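Multiheme cytochrome cf (Carboxydothermus ferrireducens DSM 11255, PDB 6QVM) probably passes electrons along its many hemes, from within the S-layer to insoluble extracellular iron(III) compounds. Local coordinates at residues D269-I274 with Y340-T345; L281-G284 with K288-P291; Q308-S313 with C317-Y322. All coordinates share one frame; numbering follows the deposited sequence.

Contact 1: residues D269-I274 with Y340-T345. With NGA (2-acetamido-2-deoxy-beta-D-galactopyranose), chain B.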
loop_
_atom_site.group_PDB
_atom_site.type_symbol
_atom_site.label_atom_id
_atom_site.label_comp_id
_atom_site.label_asym_id
_atom_site.label_seq_id
_atom_site.Cartn_x
_atom_site.Cartn_y
_atom_site.Cartn_z
ATOM N N ASP A 269 17.169 26.029 -11.360
ATOM C CA ASP A 269 17.826 25.056 -12.223
ATOM C C ASP A 269 17.299 23.644 -12.008
ATOM O O ASP A 269 17.597 22.756 -12.815
ATOM C CB ASP A 269 19.339 25.071 -11.990
ATOM C CG ASP A 269 19.925 26.470 -12.036
ATOM O OD1 ASP A 269 19.716 27.182 -13.047
ATOM O OD2 ASP A 269 20.580 26.861 -11.046
ATOM N N VAL A 270 16.526 23.423 -10.946
ATOM C CA VAL A 270 16.117 22.089 -10.529
ATOM C C VAL A 270 14.718 21.803 -11.051
ATOM O O VAL A 270 13.799 22.611 -10.879
ATOM C CB VAL A 270 16.172 21.944 -9.000
ATOM C CG1 VAL A 270 15.869 20.511 -8.591
ATOM C CG2 VAL A 270 17.532 22.373 -8.483
ATOM N N ARG A 271 14.559 20.647 -11.685
ATOM C CA ARG A 271 13.252 20.173 -12.117
ATOM C C ARG A 271 12.585 19.328 -11.035
ATOM O O ARG A 271 11.417 19.544 -10.700
ATOM C CB ARG A 271 13.406 19.367 -13.407
ATOM C CG ARG A 271 12.141 19.248 -14.209
ATOM C CD ARG A 271 12.352 18.423 -15.440
ATOM N NE ARG A 271 12.848 19.185 -16.582
ATOM C CZ ARG A 271 12.079 19.944 -17.357
ATOM N NH1 ARG A 271 12.592 20.591 -18.391
ATOM N NH2 ARG A 271 10.785 20.039 -17.113
ATOM N N TYR A 272 13.310 18.353 -10.489
ATOM C CA TYR A 272 12.777 17.470 -9.464
ATOM C C TYR A 272 13.823 17.226 -8.387
ATOM O O TYR A 272 15.027 17.300 -8.640
ATOM C CB TYR A 272 12.334 16.120 -10.045
ATOM C CG TYR A 272 11.072 16.194 -10.866
ATOM C CD1 TYR A 272 9.877 16.610 -10.296
ATOM C CD2 TYR A 272 11.074 15.847 -12.210
ATOM C CE1 TYR A 272 8.721 16.675 -11.038
ATOM C CE2 TYR A 272 9.921 15.914 -12.965
ATOM C CZ TYR A 272 8.745 16.326 -12.371
ATOM O OH TYR A 272 7.587 16.397 -13.107
ATOM N N VAL A 273 13.347 16.930 -7.179
ATOM C CA VAL A 273 14.195 16.507 -6.072
ATOM C C VAL A 273 13.837 15.069 -5.728
ATOM O O VAL A 273 12.663 14.753 -5.503
ATOM C CB VAL A 273 14.025 17.417 -4.844
ATOM C CG1 VAL A 273 14.943 16.961 -3.712
ATOM C CG2 VAL A 273 14.289 18.866 -5.217
ATOM N N ILE A 274 14.839 14.199 -5.705
ATOM C CA ILE A 274 14.645 12.811 -5.310
ATOM C C ILE A 274 14.802 12.738 -3.796
ATOM O O ILE A 274 15.864 13.062 -3.254
ATOM C CB ILE A 274 15.630 11.880 -6.030
ATOM C CG1 ILE A 274 15.574 12.125 -7.542
ATOM C CG2 ILE A 274 15.310 10.429 -5.725
ATOM C CD1 ILE A 274 14.160 12.133 -8.116
ATOM N N TYR A 340 12.467 15.554 -24.092
ATOM C CA TYR A 340 11.713 14.491 -23.444
ATOM C C TYR A 340 10.336 15.004 -23.046
ATOM O O TYR A 340 10.185 16.167 -22.663
ATOM C CB TYR A 340 12.458 13.960 -22.221
ATOM C CG TYR A 340 13.767 13.286 -22.567
ATOM C CD1 TYR A 340 13.809 11.938 -22.891
ATOM C CD2 TYR A 340 14.962 13.997 -22.571
ATOM C CE1 TYR A 340 15.001 11.311 -23.206
ATOM C CE2 TYR A 340 16.162 13.378 -22.882
ATOM C CZ TYR A 340 16.177 12.034 -23.206
ATOM O OH TYR A 340 17.369 11.409 -23.533
ATOM N N LYS A 341 9.329 14.146 -23.178
ATOM C CA LYS A 341 7.995 14.423 -22.667
ATOM C C LYS A 341 7.711 13.462 -21.522
ATOM O O LYS A 341 7.866 12.247 -21.674
ATOM C CB LYS A 341 6.932 14.278 -23.759
ATOM C CG LYS A 341 5.596 14.897 -23.376
ATOM C CD LYS A 341 4.441 14.367 -24.213
ATOM C CE LYS A 341 3.119 14.940 -23.729
ATOM N NZ LYS A 341 1.960 14.095 -24.123
ATOM N N GLU A 342 7.306 14.006 -20.381
ATOM C CA GLU A 342 6.967 13.181 -19.233
ATOM C C GLU A 342 5.602 12.542 -19.444
ATOM O O GLU A 342 4.615 13.239 -19.697
ATOM C CB GLU A 342 6.974 14.026 -17.963
ATOM C CG GLU A 342 8.288 14.752 -17.732
ATOM C CD GLU A 342 8.259 15.645 -16.509
ATOM O OE1 GLU A 342 9.241 16.384 -16.293
ATOM O OE2 GLU A 342 7.256 15.605 -15.764
ATOM N N LEU A 343 5.549 11.214 -19.351
ATOM C CA LEU A 343 4.302 10.480 -19.516
ATOM C C LEU A 343 3.643 10.122 -18.193
ATOM O O LEU A 343 2.507 9.631 -18.198
ATOM C CB LEU A 343 4.542 9.201 -20.328
ATOM C CG LEU A 343 4.978 9.390 -21.785
ATOM C CD1 LEU A 343 5.023 8.064 -22.530
ATOM C CD2 LEU A 343 4.063 10.373 -22.494
ATOM N N PHE A 344 4.329 10.327 -17.070
ATOM C CA PHE A 344 3.718 10.058 -15.779
ATOM C C PHE A 344 2.893 11.251 -15.313
ATOM O O PHE A 344 3.162 12.402 -15.664
ATOM C CB PHE A 344 4.778 9.712 -14.729
ATOM C CG PHE A 344 5.748 10.823 -14.444
ATOM C CD1 PHE A 344 5.512 11.719 -13.414
ATOM C CD2 PHE A 344 6.910 10.960 -15.187
ATOM C CE1 PHE A 344 6.401 12.741 -13.141
ATOM C CE2 PHE A 344 7.811 11.977 -14.916
ATOM C CZ PHE A 344 7.552 12.874 -13.895
ATOM N N THR A 345 1.881 10.960 -14.500
ATOM C CA THR A 345 0.980 11.983 -13.991
ATOM C C THR A 345 1.048 12.177 -12.484
ATOM O O THR A 345 0.412 13.108 -11.978
ATOM C CB THR A 345 -0.471 11.658 -14.381
ATOM O OG1 THR A 345 -0.813 10.349 -13.907
ATOM C CG2 THR A 345 -0.646 11.715 -15.893
HETATM C C1 NGA B . 17.878 10.646 -24.557
HETATM C C2 NGA B . 19.376 10.659 -24.898
HETATM C C3 NGA B . 19.964 9.400 -25.533
HETATM C C4 NGA B . 19.226 8.176 -25.013
HETATM C C5 NGA B . 17.719 8.301 -25.200
HETATM C C6 NGA B . 17.022 7.044 -24.685
HETATM C C7 NGA B . 19.810 12.976 -25.224
HETATM C C8 NGA B . 19.250 14.189 -25.908
HETATM N N2 NGA B . 19.558 11.796 -25.777
HETATM O O3 NGA B . 21.348 9.243 -25.213
HETATM O O4 NGA B . 19.493 8.012 -23.638
HETATM O O5 NGA B . 17.200 9.403 -24.485
HETATM O O6 NGA B . 15.704 6.955 -25.184
HETATM O O7 NGA B . 20.453 13.081 -24.179
HETATM O O HOH W 1 9.160 18.879 -15.249
#

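Contact 2: residues L281-G284 with K288-P291. With HEC (heme c), chain H.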
loop_
_atom_site.group_PDB
_atom_site.type_symbol
_atom_site.label_atom_id
_atom_site.label_comp_id
_atom_site.label_asym_id
_atom_site.label_seq_id
_atom_site.Cartn_x
_atom_site.Cartn_y
_atom_site.Cartn_z
ATOM N N LEU A 281 18.569 14.167 -3.811
ATOM C CA LEU A 281 19.208 14.284 -5.112
ATOM C C LEU A 281 18.411 15.265 -5.959
ATOM O O LEU A 281 17.209 15.453 -5.751
ATOM C CB LEU A 281 19.300 12.928 -5.815
ATOM C CG LEU A 281 20.142 11.837 -5.149
ATOM C CD1 LEU A 281 20.186 10.607 -6.042
ATOM C CD2 LEU A 281 21.550 12.319 -4.837
ATOM N N PHE A 282 19.084 15.897 -6.913
ATOM C CA PHE A 282 18.490 16.979 -7.681
ATOM C C PHE A 282 18.602 16.687 -9.170
ATOM O O PHE A 282 19.636 16.212 -9.648
ATOM C CB PHE A 282 19.143 18.316 -7.315
ATOM C CG PHE A 282 18.900 18.722 -5.883
ATOM C CD1 PHE A 282 19.684 18.207 -4.862
ATOM C CD2 PHE A 282 17.862 19.580 -5.552
ATOM C CE1 PHE A 282 19.458 18.557 -3.548
ATOM C CE2 PHE A 282 17.625 19.930 -4.232
ATOM C CZ PHE A 282 18.427 19.419 -3.230
ATOM N N VAL A 283 17.522 16.973 -9.889
ATOM C CA VAL A 283 17.362 16.598 -11.287
ATOM C C VAL A 283 17.220 17.871 -12.111
ATOM O O VAL A 283 16.296 18.663 -11.888
ATOM C CB VAL A 283 16.149 15.675 -11.478
ATOM C CG1 VAL A 283 15.881 15.439 -12.953
ATOM C CG2 VAL A 283 16.376 14.350 -10.750
ATOM N N GLY A 284 18.124 18.058 -13.067
ATOM C CA GLY A 284 18.159 19.272 -13.848
ATOM C C GLY A 284 17.043 19.365 -14.873
ATOM O O GLY A 284 16.241 18.451 -15.063
ATOM N N LYS A 288 19.192 15.247 -15.981
ATOM C CA LYS A 288 20.402 14.629 -15.469
ATOM C C LYS A 288 20.648 15.088 -14.042
ATOM O O LYS A 288 20.280 16.199 -13.660
ATOM C CB LYS A 288 21.615 14.965 -16.334
ATOM C CG LYS A 288 21.478 14.543 -17.779
ATOM C CD LYS A 288 22.816 14.311 -18.450
ATOM C CE LYS A 288 22.620 14.030 -19.935
ATOM N NZ LYS A 288 23.784 13.308 -20.522
ATOM N N TYR A 289 21.276 14.220 -13.256
ATOM C CA TYR A 289 21.556 14.564 -11.875
ATOM C C TYR A 289 22.574 15.698 -11.803
ATOM O O TYR A 289 23.335 15.953 -12.739
ATOM C CB TYR A 289 22.049 13.338 -11.111
ATOM C CG TYR A 289 20.952 12.329 -10.858
ATOM C CD1 TYR A 289 19.970 12.573 -9.910
ATOM C CD2 TYR A 289 20.891 11.141 -11.576
ATOM C CE1 TYR A 289 18.966 11.660 -9.673
ATOM C CE2 TYR A 289 19.885 10.223 -11.347
ATOM C CZ TYR A 289 18.931 10.490 -10.392
ATOM O OH TYR A 289 17.929 9.588 -10.162
ATOM N N MET A 290 22.565 16.387 -10.676
ATOM C CA MET A 290 23.315 17.610 -10.450
ATOM C C MET A 290 24.549 17.341 -9.600
ATOM O O MET A 290 24.645 16.306 -8.935
ATOM C CB MET A 290 22.417 18.649 -9.773
ATOM C CG MET A 290 21.096 18.868 -10.494
ATOM S SD MET A 290 21.059 20.397 -11.437
ATOM C CE MET A 290 19.406 20.934 -11.061
ATOM N N PRO A 291 25.532 18.246 -9.611
ATOM C CA PRO A 291 26.804 17.955 -8.928
ATOM C C PRO A 291 26.718 17.884 -7.406
ATOM O O PRO A 291 27.638 17.332 -6.790
ATOM C CB PRO A 291 27.715 19.108 -9.381
ATOM C CG PRO A 291 26.785 20.199 -9.792
ATOM C CD PRO A 291 25.613 19.486 -10.403
HETATM FE FE HEC H . 16.170 3.824 -6.752
HETATM C CHA HEC H . 15.827 3.750 -3.304
HETATM C CHB HEC H . 18.146 6.626 -6.449
HETATM C CHC HEC H . 16.746 3.777 -10.151
HETATM C CHD HEC H . 13.876 1.319 -7.110
HETATM N NA HEC H . 16.859 4.972 -5.174
HETATM C C1A HEC H . 16.569 4.781 -3.836
HETATM C C2A HEC H . 17.203 5.842 -3.081
HETATM C C3A HEC H . 17.846 6.639 -3.943
HETATM C C4A HEC H . 17.643 6.106 -5.277
HETATM C CMA HEC H . 18.650 7.902 -3.574
HETATM C CAA HEC H . 17.148 5.998 -1.545
HETATM C CBA HEC H . 18.256 5.117 -0.963
HETATM C CGA HEC H . 18.353 5.292 0.532
HETATM O O1A HEC H . 17.338 5.066 1.248
HETATM O O2A HEC H . 19.468 5.639 1.002
HETATM N NB HEC H . 17.213 4.999 -8.067
HETATM C C1B HEC H . 18.042 6.047 -7.702
HETATM C C2B HEC H . 18.781 6.451 -8.879
HETATM C C3B HEC H . 18.397 5.669 -9.910
HETATM C C4B HEC H . 17.401 4.740 -9.413
HETATM C CMB HEC H . 19.806 7.607 -8.893
HETATM C CAB HEC H . 18.891 5.715 -11.378
HETATM C CBB HEC H . 20.410 5.444 -11.483
HETATM N NC HEC H . 15.426 2.768 -8.335
HETATM C C1C HEC H . 15.820 2.881 -9.656
HETATM C C2C HEC H . 15.119 1.874 -10.430
HETATM C C3C HEC H . 14.322 1.188 -9.589
HETATM C C4C HEC H . 14.505 1.745 -8.259
HETATM C CMC HEC H . 15.266 1.675 -11.954
HETATM C CAC HEC H . 13.349 0.029 -9.921
HETATM C CBC HEC H . 14.125 -1.207 -10.419
HETATM N ND HEC H . 15.018 2.735 -5.416
HETATM C C1D HEC H . 14.177 1.702 -5.817
HETATM C C2D HEC H . 13.650 1.061 -4.641
HETATM C C3D HEC H . 14.255 1.815 -3.443
HETATM C C4D HEC H . 15.090 2.837 -4.026
HETATM C CMD HEC H . 12.668 -0.126 -4.659
HETATM C CAD HEC H . 14.041 1.563 -1.932
HETATM C CBD HEC H . 14.399 0.117 -1.579
HETATM C CGD HEC H . 15.894 -0.053 -1.516
HETATM O O1D HEC H . 16.599 0.980 -1.453
HETATM O O2D HEC H . 16.384 -1.208 -1.526
HETATM O O HOH W 2 21.967 15.595 -7.000
#

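Contact 3: residues Q308-S313 with C317-Y322. With HEC (heme c), chain H.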
loop_
_atom_site.group_PDB
_atom_site.type_symbol
_atom_site.label_atom_id
_atom_site.label_comp_id
_atom_site.label_asym_id
_atom_site.label_seq_id
_atom_site.Cartn_x
_atom_site.Cartn_y
_atom_site.Cartn_z
ATOM N N GLN A 308 23.573 10.139 -14.341
ATOM C CA GLN A 308 22.594 9.484 -15.196
ATOM C C GLN A 308 21.452 10.432 -15.549
ATOM O O GLN A 308 21.233 11.464 -14.908
ATOM C CB GLN A 308 22.023 8.230 -14.522
ATOM C CG GLN A 308 23.053 7.205 -14.074
ATOM C CD GLN A 308 23.567 7.464 -12.672
ATOM O OE1 GLN A 308 23.720 8.611 -12.254
ATOM N NE2 GLN A 308 23.835 6.392 -11.936
ATOM N N ASN A 309 20.728 10.070 -16.608
ATOM C CA ASN A 309 19.449 10.695 -16.920
ATOM C C ASN A 309 18.394 10.036 -16.040
ATOM O O ASN A 309 18.110 8.841 -16.185
ATOM C CB ASN A 309 19.121 10.551 -18.405
ATOM C CG ASN A 309 17.863 11.314 -18.810
ATOM O OD1 ASN A 309 16.856 11.309 -18.096
ATOM N ND2 ASN A 309 17.917 11.966 -19.965
ATOM N N TRP A 310 17.814 10.817 -15.125
ATOM C CA TRP A 310 16.865 10.260 -14.167
ATOM C C TRP A 310 15.614 9.758 -14.868
ATOM O O TRP A 310 15.086 8.692 -14.534
ATOM C CB TRP A 310 16.506 11.301 -13.109
ATOM C CG TRP A 310 15.256 10.975 -12.346
ATOM C CD1 TRP A 310 15.143 10.141 -11.269
ATOM C CD2 TRP A 310 13.938 11.471 -12.608
ATOM N NE1 TRP A 310 13.839 10.090 -10.844
ATOM C CE2 TRP A 310 13.079 10.902 -11.645
ATOM C CE3 TRP A 310 13.403 12.350 -13.557
ATOM C CZ2 TRP A 310 11.715 11.177 -11.608
ATOM C CZ3 TRP A 310 12.047 12.623 -13.517
ATOM C CH2 TRP A 310 11.217 12.035 -12.552
ATOM N N LEU A 311 15.130 10.510 -15.856
ATOM C CA LEU A 311 13.899 10.127 -16.541
ATOM C C LEU A 311 14.066 8.819 -17.303
ATOM O O LEU A 311 13.159 7.977 -17.314
ATOM C CB LEU A 311 13.463 11.249 -17.478
ATOM C CG LEU A 311 12.076 11.168 -18.113
ATOM C CD1 LEU A 311 10.991 11.114 -17.052
ATOM C CD2 LEU A 311 11.857 12.357 -19.040
ATOM N N VAL A 312 15.224 8.629 -17.937
ATOM C CA VAL A 312 15.444 7.446 -18.760
ATOM C C VAL A 312 15.817 6.249 -17.887
ATOM O O VAL A 312 15.438 5.107 -18.169
ATOM C CB VAL A 312 16.508 7.744 -19.838
ATOM C CG1 VAL A 312 16.920 6.464 -20.553
ATOM C CG2 VAL A 312 15.980 8.774 -20.812
ATOM N N SER A 313 16.572 6.485 -16.816
ATOM C CA SER A 313 17.192 5.403 -16.060
ATOM C C SER A 313 16.570 5.136 -14.690
ATOM O O SER A 313 16.833 4.073 -14.106
ATOM C CB SER A 313 18.692 5.681 -15.884
ATOM O OG SER A 313 19.343 5.727 -17.148
ATOM N N CYS A 317 10.691 3.636 -11.620
ATOM C CA CYS A 317 10.385 3.110 -10.299
ATOM C C CYS A 317 10.060 4.214 -9.302
ATOM O O CYS A 317 9.738 3.912 -8.150
ATOM C CB CYS A 317 11.548 2.259 -9.775
ATOM S SG CYS A 317 11.934 0.831 -10.805
ATOM N N HIS A 318 10.117 5.478 -9.719
ATOM C CA HIS A 318 9.958 6.603 -8.812
ATOM C C HIS A 318 8.690 7.410 -9.067
ATOM O O HIS A 318 8.412 8.345 -8.313
ATOM C CB HIS A 318 11.181 7.530 -8.878
ATOM C CG HIS A 318 12.484 6.859 -8.584
ATOM N ND1 HIS A 318 13.695 7.489 -8.778
ATOM C CD2 HIS A 318 12.773 5.616 -8.126
ATOM C CE1 HIS A 318 14.675 6.663 -8.448
ATOM N NE2 HIS A 318 14.144 5.523 -8.036
ATOM N N VAL A 319 7.905 7.067 -10.088
ATOM C CA VAL A 319 6.721 7.827 -10.452
ATOM C C VAL A 319 5.577 6.870 -10.759
ATOM O O VAL A 319 5.743 5.651 -10.813
ATOM C CB VAL A 319 6.971 8.774 -11.646
ATOM C CG1 VAL A 319 8.093 9.764 -11.315
ATOM C CG2 VAL A 319 7.297 7.974 -12.884
ATOM N N THR A 320 4.395 7.452 -10.948
ATOM C CA THR A 320 3.161 6.705 -11.131
ATOM C C THR A 320 2.377 7.318 -12.279
ATOM O O THR A 320 2.416 8.531 -12.492
ATOM C CB THR A 320 2.311 6.731 -9.851
ATOM O OG1 THR A 320 3.069 6.199 -8.759
ATOM C CG2 THR A 320 1.026 5.909 -10.032
ATOM N N GLY A 321 1.673 6.472 -13.026
ATOM C CA GLY A 321 0.633 6.936 -13.916
ATOM C C GLY A 321 0.942 6.910 -15.394
ATOM O O GLY A 321 0.141 7.430 -16.178
ATOM N N TYR A 322 2.060 6.326 -15.801
ATOM C CA TYR A 322 2.387 6.320 -17.217
ATOM C C TYR A 322 1.838 5.071 -17.901
ATOM O O TYR A 322 1.542 4.067 -17.244
ATOM C CB TYR A 322 3.901 6.420 -17.405
ATOM C CG TYR A 322 4.722 5.425 -16.616
ATOM C CD1 TYR A 322 5.042 4.182 -17.144
ATOM C CD2 TYR A 322 5.199 5.744 -15.352
ATOM C CE1 TYR A 322 5.804 3.278 -16.423
ATOM C CE2 TYR A 322 5.957 4.852 -14.627
ATOM C CZ TYR A 322 6.261 3.624 -15.165
ATOM O OH TYR A 322 7.022 2.742 -14.438
HETATM FE FE HEC H . 16.170 3.824 -6.752
HETATM C CHA HEC H . 15.827 3.750 -3.304
HETATM C CHB HEC H . 18.146 6.626 -6.449
HETATM C CHC HEC H . 16.746 3.777 -10.151
HETATM C CHD HEC H . 13.876 1.319 -7.110
HETATM N NA HEC H . 16.859 4.972 -5.174
HETATM C C1A HEC H . 16.569 4.781 -3.836
HETATM C C2A HEC H . 17.203 5.842 -3.081
HETATM C C3A HEC H . 17.846 6.639 -3.943
HETATM C C4A HEC H . 17.643 6.106 -5.277
HETATM C CMA HEC H . 18.650 7.902 -3.574
HETATM C CAA HEC H . 17.148 5.998 -1.545
HETATM C CBA HEC H . 18.256 5.117 -0.963
HETATM C CGA HEC H . 18.353 5.292 0.532
HETATM O O1A HEC H . 17.338 5.066 1.248
HETATM O O2A HEC H . 19.468 5.639 1.002
HETATM N NB HEC H . 17.213 4.999 -8.067
HETATM C C1B HEC H . 18.042 6.047 -7.702
HETATM C C2B HEC H . 18.781 6.451 -8.879
HETATM C C3B HEC H . 18.397 5.669 -9.910
HETATM C C4B HEC H . 17.401 4.740 -9.413
HETATM C CMB HEC H . 19.806 7.607 -8.893
HETATM C CAB HEC H . 18.891 5.715 -11.378
HETATM C CBB HEC H . 20.410 5.444 -11.483
HETATM N NC HEC H . 15.426 2.768 -8.335
HETATM C C1C HEC H . 15.820 2.881 -9.656
HETATM C C2C HEC H . 15.119 1.874 -10.430
HETATM C C3C HEC H . 14.322 1.188 -9.589
HETATM C C4C HEC H . 14.505 1.745 -8.259
HETATM C CMC HEC H . 15.266 1.675 -11.954
HETATM C CAC HEC H . 13.349 0.029 -9.921
HETATM C CBC HEC H . 14.125 -1.207 -10.419
HETATM N ND HEC H . 15.018 2.735 -5.416
HETATM C C1D HEC H . 14.177 1.702 -5.817
HETATM C C2D HEC H . 13.650 1.061 -4.641
HETATM C C3D HEC H . 14.255 1.815 -3.443
HETATM C C4D HEC H . 15.090 2.837 -4.026
HETATM C CMD HEC H . 12.668 -0.126 -4.659
HETATM C CAD HEC H . 14.041 1.563 -1.932
HETATM C CBD HEC H . 14.399 0.117 -1.579
HETATM C CGD HEC H . 15.894 -0.053 -1.516
HETATM O O1D HEC H . 16.599 0.980 -1.453
HETATM O O2D HEC H . 16.384 -1.208 -1.526
#

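Contact 1: residues D269-I274 with Y340-T345
Y272 reaches E342 by a hydrogen bond from its phenol. The OH of Y272 donates to OE2 of E342 at 2.8 Å. It meets OE2 on the syn side, 21° out of the carboxylate plane. The two side chains come from opposite directions, with ring and carboxylate planes 43° apart. The carboxylate carbon lies at the ring edge, and OE1 of E342 is 3.4 Å from CE2 of Y272. Beyond CG the glutamate chain is extended (chi2 177°), which carries the carboxylate out to the phenol.

A water forms a second polar link. It accepts from NH2 of R271 at 2.7 Å and donates to OE1 of E342. The direct approach of NH2 of R271 to OE1 of E342, 4.1 Å, is an attraction of charges only, and no N-H points at OE1. Both groups have further partners: NH1 of R271 bonds to the carbonyl of K285, and OE1 of E342 to the hydroxyl of Y287.

The apolar part is small. CZ of F344 packs against CZ of Y272 at 4.0 Å.

The backbone of R271 and Y272 bulges opposite V283, a classic beta bulge, where the strand turns a corner.

At the start of 340-345, OH of Y340 is bonded covalently to C1 of an N-acetylgalactosamine, an O-linked glycan on tyrosine.

Each carboxylate oxygen of E342 is thus engaged, one by Y272 and the other by water and Y287. The nearby arginine would probably favour the charged form of this acid.

Contact 2: residues L281-G284 with K288-P291
The loop between antiparallel strands 279-284 and 292-295 folds back on the end of the first strand, and V283 pairs with Y289 there. The pair is a single bridge of the non-hydrogen-bonded kind, and the backbone bonds lie beyond it. G284 N donates to K288 O at 2.9 Å, in a nearly straight bond (171° at the hydrogen). M290 N to F282 O, 3.1 Å, is weak, with an angle of 128°. F282 O also takes a CA-H contact from CA of Y289 at 3.4 Å. The backbone N of F282 donates to a water.

The Y289 ring crosses L281 and V283 at a slant. Its CE1 touches CG2 of V283 at 3.9 Å and CD1 of L281 at 4.0 Å. The phenol end then runs on to a heme c, where OH of Y289 comes within 3.0 Å of the methyl CMB. L281 touches the same heme through CD1, next to the methyl CMA. Both residues line the heme pocket, so the side chains of L281, from the five-stranded antiparallel sheet, and Y289, from the loop, both reach the rim of the porphyrin.

M290 packs along the strand end instead. With CG beside its own backbone N (chi1 -52°), the chain passes F282, where CG of M290 is 3.8 Å from CB of F282. It bends at chi2 and chi3, and CE of M290 ends 3.5 Å from CA of G284. The F282 ring leads away from the loop and meets the ring of W301. K288 leaves the backbone pointing away from the strand, and its side chain touches the N-acetylgalactosamine carried by Y340.

Contact 3: residues Q308-S313 with C317-Y322
The indole of W310 and the imidazole of H318 meet by their edges, and neither ring stacks on the other. The five-membered ring of W310 and the H318 ring lie at 33° to each other, their centroids 5.5 Å apart. ND1 of H318 sits at the indole edge, and NE1 of W310 at the imidazole edge. NE1 of W310 donates to ND1 of H318 at 3.3 Å in a weak hydrogen bond, bent to 147° at the hydrogen. This bond needs ND1 without a proton. The heme iron lies in the plane of the imidazole, facing NE2. NE2 of H318 is 2.9 Å from the heme iron, long for an iron-histidine bond. The histidine ring meets the porphyrin end on, and CE1 of H318 is 3.1 Å from NB of the heme.

C317 and H318 end the CXXCH motif that attaches heme c. SG of C317 is bonded covalently to CAC of the heme at 1.9 Å. The neighbouring histidine turns its ring to the iron, as in other c-type cytochromes. W310, in the second shell, could at most weakly restrain the turn of that ring.

Next to the N-H, on the benzene part of the same edge, CZ2 of W310 packs against CG1 of V319 at 3.9 Å. W310 has CG anti to its backbone N (chi1 163°), which sends the indole out from helix 310-313. N309 caps that helix: its OD1 accepts from V312 N, which stands above the carbonyl plane.

V247 of strand 247-248 touches both W310 and H318, and the ring of Y272 meets W310. Strand 319-320 pairs with strand 346-347.

From the N terminus, contact 1 opens at strand 270-275 and closes last, at 340-345. The 65 residues between hold both other contacts. Contact 2 closes a short loop after strand 279-284, the sheet neighbour of strand 270-275. Contact 3 comes next in series and closes the heme-attachment loop after helix 310-313. Contacts 1 and 2 join through R271 N to V283 O and I274 N to L281 O. Contacts 2 and 3 meet at Y289 and Q308 and share one heme c. T345 N to T320 O probably joins contact 3 to contact 1. Together they tie the five-stranded sheet, a heme and the glycan-bearing hairpin into one unit.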